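PDB 4R0M: McyG protein from Microcystis aeruginosa PCC 7806, which probably activates phenylalanine or a related phenylpropanoid starter acid as its adenylate and loads it onto a peptidyl carrier domain during microcystin assembly. Local coordinates for residues 173-179 / 191-197; 51-55 / 84-89; 73-79 / 126-131. All coordinates share one frame; numbering follows the deposited sequence.

Contact 1 of 3, residues 173-179 / 191-197; sequences PQDAALL and GVILTHH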
# COMPACT_ATOMS: atom_id res chain seq x y z
N PRO A 173 20.24 16.49 -1.22
CA PRO A 173 19.56 15.19 -1.12
C PRO A 173 19.05 14.87 0.29
O PRO A 173 18.19 13.99 0.44
CB PRO A 173 20.65 14.19 -1.55
CG PRO A 173 21.94 14.92 -1.41
CD PRO A 173 21.62 16.36 -1.71
N GLN A 174 19.55 15.59 1.29
CA GLN A 174 19.10 15.44 2.68
C GLN A 174 17.85 16.28 3.00
O GLN A 174 17.28 16.17 4.08
CB GLN A 174 20.23 15.77 3.67
CG GLN A 174 21.38 14.77 3.69
CD GLN A 174 21.06 13.49 4.44
OE1 GLN A 174 20.09 12.79 4.13
NE2 GLN A 174 21.89 13.16 5.43
N ASP A 175 17.45 17.13 2.06
CA ASP A 175 16.21 17.89 2.20
C ASP A 175 15.01 17.01 1.89
O ASP A 175 15.12 16.04 1.13
CB ASP A 175 16.20 19.10 1.26
CG ASP A 175 17.12 20.22 1.73
OD1 ASP A 175 17.50 20.24 2.92
OD2 ASP A 175 17.45 21.09 0.91
N ALA A 176 13.87 17.35 2.49
CA ALA A 176 12.61 16.67 2.22
C ALA A 176 12.24 16.76 0.74
O ALA A 176 12.33 17.83 0.14
CB ALA A 176 11.50 17.25 3.08
N ALA A 177 11.84 15.63 0.18
CA ALA A 177 11.42 15.56 -1.22
C ALA A 177 9.97 15.10 -1.35
O ALA A 177 9.30 15.40 -2.34
CB ALA A 177 12.34 14.64 -2.00
N LEU A 178 9.50 14.36 -0.35
CA LEU A 178 8.18 13.74 -0.40
C LEU A 178 7.58 13.62 0.99
O LEU A 178 8.23 13.15 1.93
CB LEU A 178 8.28 12.37 -1.07
CG LEU A 178 7.01 11.52 -1.29
CD1 LEU A 178 6.01 12.21 -2.21
CD2 LEU A 178 7.41 10.16 -1.84
N LEU A 179 6.33 14.05 1.12
CA LEU A 179 5.60 13.95 2.38
C LEU A 179 4.35 13.09 2.20
O LEU A 179 3.44 13.47 1.47
CB LEU A 179 5.25 15.34 2.91
CG LEU A 179 4.52 15.50 4.25
CD1 LEU A 179 5.26 14.85 5.40
CD2 LEU A 179 4.29 16.98 4.53
N GLY A 191 2.49 12.26 9.24
CA GLY A 191 3.18 12.72 8.03
C GLY A 191 4.62 12.26 7.91
O GLY A 191 5.51 12.83 8.53
N VAL A 192 4.83 11.23 7.09
CA VAL A 192 6.17 10.67 6.90
C VAL A 192 7.00 11.56 5.97
O VAL A 192 6.64 11.78 4.82
CB VAL A 192 6.11 9.23 6.36
CG1 VAL A 192 7.52 8.67 6.17
CG2 VAL A 192 5.31 8.34 7.30
N ILE A 193 8.11 12.08 6.50
CA ILE A 193 9.05 12.88 5.71
C ILE A 193 10.05 11.96 5.02
O ILE A 193 10.72 11.15 5.67
CB ILE A 193 9.80 13.91 6.59
CG1 ILE A 193 8.81 14.92 7.19
CG2 ILE A 193 10.86 14.64 5.77
CD1 ILE A 193 9.39 15.77 8.31
N LEU A 194 10.13 12.07 3.70
CA LEU A 194 11.09 11.29 2.92
C LEU A 194 12.00 12.20 2.11
O LEU A 194 11.55 13.00 1.29
CB LEU A 194 10.38 10.28 2.02
CG LEU A 194 9.50 9.21 2.68
CD1 LEU A 194 8.83 8.35 1.62
CD2 LEU A 194 10.29 8.34 3.65
N THR A 195 13.30 12.06 2.36
CA THR A 195 14.32 12.82 1.65
C THR A 195 14.67 12.11 0.34
O THR A 195 14.30 10.95 0.14
CB THR A 195 15.59 12.97 2.51
OG1 THR A 195 16.16 11.68 2.76
CG2 THR A 195 15.27 13.64 3.83
N HIS A 196 15.38 12.81 -0.54
CA HIS A 196 15.95 12.21 -1.75
C HIS A 196 16.80 11.04 -1.37
O HIS A 196 16.72 9.97 -1.98
CB HIS A 196 16.80 13.21 -2.52
CG HIS A 196 16.08 14.48 -2.90
ND1 HIS A 196 15.50 14.65 -4.10
CD2 HIS A 196 15.88 15.66 -2.19
CE1 HIS A 196 14.95 15.88 -4.16
NE2 HIS A 196 15.19 16.49 -2.99
N HIS A 197 17.63 11.24 -0.35
CA HIS A 197 18.56 10.22 0.13
C HIS A 197 17.86 9.02 0.68
O HIS A 197 18.32 7.90 0.48
CB HIS A 197 19.53 10.81 1.15
CG HIS A 197 20.69 9.90 1.48
ND1 HIS A 197 21.64 9.59 0.57
CD2 HIS A 197 21.04 9.24 2.65
CE1 HIS A 197 22.55 8.77 1.14
NE2 HIS A 197 22.18 8.56 2.41
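Ala177 sets its methyl over one face of the His196 imidazole, CB 3.5 Å from the ring centroid and 9° off its normal, a CH-pi contact. The ring gets there with CG anti to the carbonyl carbon (chi1 -56°), and His196 ND1 is held by Leu19 N. Thr195 lays CG2 against Gln174 O at 3.2 Å and turns OG1 to Asn198 N, capping the helix that starts at His196. His197 and Gln174 run side by side, their ring and amide planes 73° apart, while His197 N bonds Pro173 O at 2.9 Å.

Between the Ala176-Thr195 and Leu178-Leu194 pairs the strands carry a classic beta bulge: Ala177 N and Leu178 N both donate to Leu194 O, and Leu194 N bonds Leu178 O. Past it, Leu178 and Leu194 point the same way from one sheet face, whereas Leu179 CD1 approaches Ile193 CG1 at 4.0 Å on the other.

Strands 176-182 and 190-195 form a beta hairpin whose connection carries the Gly/Ser/Thr-rich phosphate-binding loop of the AMP-binding family; the Val192 side chain is about 7 Å from the bound phenylalanyl-adenylate. Strand 96-99 packs against Ala176, Leu178 and Leu179, helix 196-210 follows, and Trp16 stacks on His197.

Contact 2 of 3, residues 51-55 / 84-89; sequences LYQDA and IPALWA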
# COMPACT_ATOMS: atom_id res chain seq x y z
N LEU A 51 8.27 13.11 -20.27
CA LEU A 51 7.88 13.32 -18.87
C LEU A 51 8.61 14.52 -18.29
O LEU A 51 7.99 15.41 -17.69
CB LEU A 51 8.15 12.06 -18.04
CG LEU A 51 8.06 12.16 -16.51
CD1 LEU A 51 6.62 12.31 -16.04
CD2 LEU A 51 8.71 10.95 -15.86
N TYR A 52 9.93 14.55 -18.48
CA TYR A 52 10.77 15.66 -18.04
C TYR A 52 10.28 17.00 -18.61
O TYR A 52 10.16 17.98 -17.87
CB TYR A 52 12.23 15.39 -18.41
CG TYR A 52 13.18 16.54 -18.15
CD1 TYR A 52 13.65 16.82 -16.87
CD2 TYR A 52 13.63 17.35 -19.20
CE1 TYR A 52 14.52 17.87 -16.63
CE2 TYR A 52 14.50 18.40 -18.98
CZ TYR A 52 14.95 18.66 -17.69
OH TYR A 52 15.82 19.70 -17.46
N GLN A 53 10.00 17.02 -19.91
CA GLN A 53 9.52 18.24 -20.57
C GLN A 53 8.14 18.66 -20.06
O GLN A 53 7.88 19.84 -19.86
CB GLN A 53 9.48 18.07 -22.10
CG GLN A 53 10.84 17.94 -22.78
CD GLN A 53 11.76 19.14 -22.57
OE1 GLN A 53 11.31 20.28 -22.45
NE2 GLN A 53 13.06 18.88 -22.53
N ASP A 54 7.27 17.67 -19.83
CA ASP A 54 5.93 17.90 -19.29
C ASP A 54 6.01 18.47 -17.87
O ASP A 54 5.31 19.43 -17.54
CB ASP A 54 5.13 16.59 -19.32
CG ASP A 54 3.63 16.80 -19.13
OD1 ASP A 54 3.15 17.95 -19.17
OD2 ASP A 54 2.93 15.78 -18.95
N ALA A 55 6.86 17.86 -17.05
CA ALA A 55 7.09 18.32 -15.68
C ALA A 55 7.55 19.78 -15.59
O ALA A 55 7.08 20.52 -14.73
CB ALA A 55 8.09 17.40 -14.98
N ILE A 84 1.69 11.61 -12.28
CA ILE A 84 3.14 11.42 -12.38
C ILE A 84 3.89 12.67 -12.89
O ILE A 84 4.87 13.08 -12.28
CB ILE A 84 3.50 10.14 -13.17
CG1 ILE A 84 2.95 8.90 -12.45
CG2 ILE A 84 5.01 10.01 -13.33
CD1 ILE A 84 2.88 7.65 -13.29
N PRO A 85 3.43 13.28 -14.00
CA PRO A 85 4.08 14.52 -14.42
C PRO A 85 4.03 15.64 -13.37
O PRO A 85 5.00 16.38 -13.22
CB PRO A 85 3.31 14.91 -15.68
CG PRO A 85 2.85 13.61 -16.23
CD PRO A 85 2.46 12.82 -15.02
N ALA A 86 2.91 15.74 -12.65
CA ALA A 86 2.77 16.74 -11.59
C ALA A 86 3.65 16.44 -10.38
O ALA A 86 4.18 17.36 -9.74
CB ALA A 86 1.31 16.86 -11.16
N LEU A 87 3.81 15.16 -10.06
CA LEU A 87 4.67 14.72 -8.97
C LEU A 87 6.13 15.06 -9.26
O LEU A 87 6.84 15.59 -8.39
CB LEU A 87 4.52 13.21 -8.73
CG LEU A 87 5.33 12.58 -7.60
CD1 LEU A 87 4.64 12.76 -6.25
CD2 LEU A 87 5.56 11.10 -7.88
N TRP A 88 6.57 14.75 -10.48
CA TRP A 88 7.92 15.05 -10.93
C TRP A 88 8.16 16.52 -11.11
O TRP A 88 9.28 17.00 -10.90
CB TRP A 88 8.26 14.28 -12.20
CG TRP A 88 8.65 12.86 -11.90
CD1 TRP A 88 7.88 11.71 -12.07
CD2 TRP A 88 9.92 12.38 -11.34
NE1 TRP A 88 8.57 10.59 -11.68
CE2 TRP A 88 9.80 10.92 -11.22
CE3 TRP A 88 11.11 13.00 -10.94
CZ2 TRP A 88 10.83 10.14 -10.73
CZ3 TRP A 88 12.14 12.19 -10.44
CH2 TRP A 88 12.00 10.80 -10.34
N ALA A 89 7.12 17.26 -11.49
CA ALA A 89 7.19 18.72 -11.54
C ALA A 89 7.62 19.28 -10.19
O ALA A 89 8.53 20.11 -10.11
CB ALA A 89 5.86 19.31 -11.96
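Leu51 places its CD2 methyl over one face of the Trp88 indole, 4.3 Å from the centroid of the five-membered ring and 25° off the normal, a CH-pi contact in which the two side chains cross at about a right angle. Its other methyl, CD1, turns to the start of the same helical segment, 3.7 Å from Pro85 CA and close to both Ile84 CG2 and Pro85 CG. A first torsion of 169° puts CG opposite the backbone N, and the second torsion then parts the two methyls between indole and proline. Ile84 CG2, one turn earlier in the same helix, lies in plane at the edge of the Trp88 ring.

Helices 48-64 and 80-93, both in the AMP-binding domain, pack here with short-segment axes 8.4 Å apart at closest approach and inclined by 68°. Small residues permit the approach where the backbones come nearest. Ala55 CB rests 3.6 Å from Ala89 N and also faces Pro85 O and Trp88 CB, while Ala89 CB lies 3.3 Å from Ala55 O. That carbonyl is thus met by a methyl rather than by a polar group of the facing segment. Pro85 lacks an N-H, and the helix is kinked at its nitrogen, where the bond to the preceding turn is missing.

Next to Leu51's contact with the proline, Asp54 lays OD2 against the Pro85 ring, 3.4 Å from Pro85 CB. The same oxygen forms a salt bridge with Arg159 and accepts a hydrogen bond from Gln46 NE2, so its charge is probably well compensated although the proline beside it is apolar. Leu23 of helix 19-27 touches both Leu51 and Trp88, and Ile235 and Val238 of helix 227-240 pack on the indole.

Contact 3 of 3, residues 73-79 / 126-131; sequences VILQIAK and PLILSD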
# COMPACT_ATOMS: atom_id res chain seq x y z
N VAL A 73 2.41 21.18 -1.68
CA VAL A 73 1.15 21.14 -2.44
C VAL A 73 0.49 19.76 -2.30
O VAL A 73 1.16 18.73 -2.36
CB VAL A 73 1.34 21.49 -3.94
CG1 VAL A 73 1.85 22.91 -4.11
CG2 VAL A 73 2.27 20.51 -4.63
N ILE A 74 -0.83 19.77 -2.10
CA ILE A 74 -1.59 18.53 -1.95
C ILE A 74 -1.98 17.98 -3.31
O ILE A 74 -2.41 18.72 -4.19
CB ILE A 74 -2.84 18.73 -1.05
CG1 ILE A 74 -2.42 19.05 0.39
CG2 ILE A 74 -3.75 17.51 -1.10
CD1 ILE A 74 -3.57 19.33 1.34
N LEU A 75 -1.84 16.67 -3.48
CA LEU A 75 -2.23 16.00 -4.72
C LEU A 75 -3.53 15.23 -4.56
O LEU A 75 -3.66 14.37 -3.69
CB LEU A 75 -1.12 15.07 -5.22
CG LEU A 75 0.02 15.63 -6.08
CD1 LEU A 75 0.91 16.62 -5.33
CD2 LEU A 75 0.85 14.49 -6.66
N GLN A 76 -4.50 15.56 -5.42
CA GLN A 76 -5.79 14.88 -5.48
C GLN A 76 -6.11 14.58 -6.94
O GLN A 76 -7.06 15.12 -7.52
CB GLN A 76 -6.88 15.74 -4.83
CG GLN A 76 -6.80 15.81 -3.32
CD GLN A 76 -7.34 14.55 -2.65
OE1 GLN A 76 -6.60 13.59 -2.41
NE2 GLN A 76 -8.63 14.54 -2.38
N ILE A 77 -5.29 13.72 -7.54
CA ILE A 77 -5.33 13.45 -8.97
C ILE A 77 -5.58 11.97 -9.23
O ILE A 77 -4.74 11.13 -8.91
CB ILE A 77 -4.01 13.88 -9.66
CG1 ILE A 77 -3.66 15.34 -9.31
CG2 ILE A 77 -4.11 13.70 -11.17
CD1 ILE A 77 -2.19 15.68 -9.48
N ALA A 78 -6.73 11.66 -9.83
CA ALA A 78 -7.09 10.27 -10.14
C ALA A 78 -6.48 9.80 -11.46
O ALA A 78 -6.15 8.63 -11.61
CB ALA A 78 -8.60 10.10 -10.17
N LYS A 79 -6.33 10.73 -12.41
CA LYS A 79 -5.79 10.41 -13.73
C LYS A 79 -4.26 10.27 -13.67
O LYS A 79 -3.55 11.23 -13.38
CB LYS A 79 -6.20 11.48 -14.73
CG LYS A 79 -6.11 11.05 -16.18
CD LYS A 79 -6.53 12.18 -17.10
CE LYS A 79 -6.34 11.82 -18.57
NZ LYS A 79 -6.68 12.98 -19.44
N PRO A 126 -2.36 24.66 2.09
CA PRO A 126 -1.63 24.58 0.83
C PRO A 126 -2.55 24.40 -0.38
O PRO A 126 -3.70 23.96 -0.22
CB PRO A 126 -0.77 23.33 1.01
CG PRO A 126 -1.58 22.46 1.90
CD PRO A 126 -2.30 23.39 2.84
N LEU A 127 -2.04 24.73 -1.56
CA LEU A 127 -2.76 24.55 -2.81
C LEU A 127 -3.01 23.06 -3.09
O LEU A 127 -2.19 22.21 -2.74
CB LEU A 127 -1.97 25.19 -3.97
CG LEU A 127 -2.47 25.04 -5.41
CD1 LEU A 127 -3.73 25.87 -5.66
CD2 LEU A 127 -1.37 25.41 -6.39
N ILE A 128 -4.15 22.77 -3.71
CA ILE A 128 -4.51 21.40 -4.06
C ILE A 128 -4.47 21.20 -5.57
O ILE A 128 -5.11 21.93 -6.32
CB ILE A 128 -5.90 21.02 -3.50
CG1 ILE A 128 -5.93 21.18 -1.98
CG2 ILE A 128 -6.28 19.60 -3.90
CD1 ILE A 128 -7.31 21.30 -1.39
N LEU A 129 -3.68 20.21 -5.99
CA LEU A 129 -3.58 19.82 -7.39
C LEU A 129 -4.62 18.75 -7.68
O LEU A 129 -4.72 17.76 -6.95
CB LEU A 129 -2.18 19.25 -7.67
CG LEU A 129 -0.97 20.13 -8.01
CD1 LEU A 129 -0.62 21.00 -6.82
CD2 LEU A 129 0.23 19.36 -8.51
N SER A 130 -5.39 18.94 -8.74
CA SER A 130 -6.39 17.96 -9.15
C SER A 130 -6.35 17.72 -10.66
O SER A 130 -5.49 18.26 -11.36
CB SER A 130 -7.79 18.42 -8.72
OG SER A 130 -8.72 17.36 -8.84
N ASP A 131 -7.26 16.88 -11.15
CA ASP A 131 -7.45 16.70 -12.58
C ASP A 131 -8.77 17.36 -13.01
O ASP A 131 -9.53 17.82 -12.16
CB ASP A 131 -7.37 15.22 -13.00
CG ASP A 131 -8.34 14.33 -12.23
OD1 ASP A 131 -9.51 14.72 -12.04
OD2 ASP A 131 -7.94 13.22 -11.82
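Asp131 reaches from just past strand 128-130 to Ala78 and Lys79, in the loop that leads into helix 80-93. CB lies 4.0 Å from Ile77 CG2, the two side chains sliding past each other in opposite directions. A chi1 of 55° lodges CG between the backbone N and carbonyl carbon, bringing the carboxylate to two successive amides. At the tip, OD2 accepts from Ala78 N at 2.8 Å and from Lys79 N at 3.0 Å, both on its anti side but from opposite faces of the carboxylate plane; OD1 takes Leu134 N. A leucine in its place would probably leave the Ala78 and Lys79 amides without their shared acceptor and free the loop before helix 80-93 to shift.

Behind this clasp the strands are the central pair of a four-stranded parallel sheet, a parallel alpha/beta unit of the AMP-binding domain, in which helix 80-93 lies on the Leu75 and Leu129 face and helices 111-122 and 135-144 on the other. Ile74 N bonds Leu127 O, Ile74 O receives Leu129 N at 2.7 Å, and Leu129 O takes Gln76 N. Ser130 OG adds a bond to Gln76 O at 3.1 Å. On one face Leu129 CD1 presses against Val73 CB at 3.5 Å, and Leu129 CB meets Ile77 CD1. On the other, Ile74 CB faces Ile128 CG1 while Ile74 CD1 extends to Pro126 CG at 3.8 Å.

In the fold
From the N terminus, helix 48-64 leads into strand 72-76 and then helix 80-93, whose return against the first helix closes contact 2. Strand 72-76 lies inside that loop, but its partner strand 128-130 comes only later, so contacts 2 and 3 cross along the chain. They also touch in space: Ala86 of helix 80-93 packs on Leu129 and Ile77, and Leu87 on Leu75, binding the helix pair to the parallel sheet. Contact 1 follows in series, closing a short hairpin loop. Its centre lies about 18 Å from that of contact 2 and 19 Å from that of contact 3, and strand 96-99, at the sheet's edge, bridges hairpin and sheet.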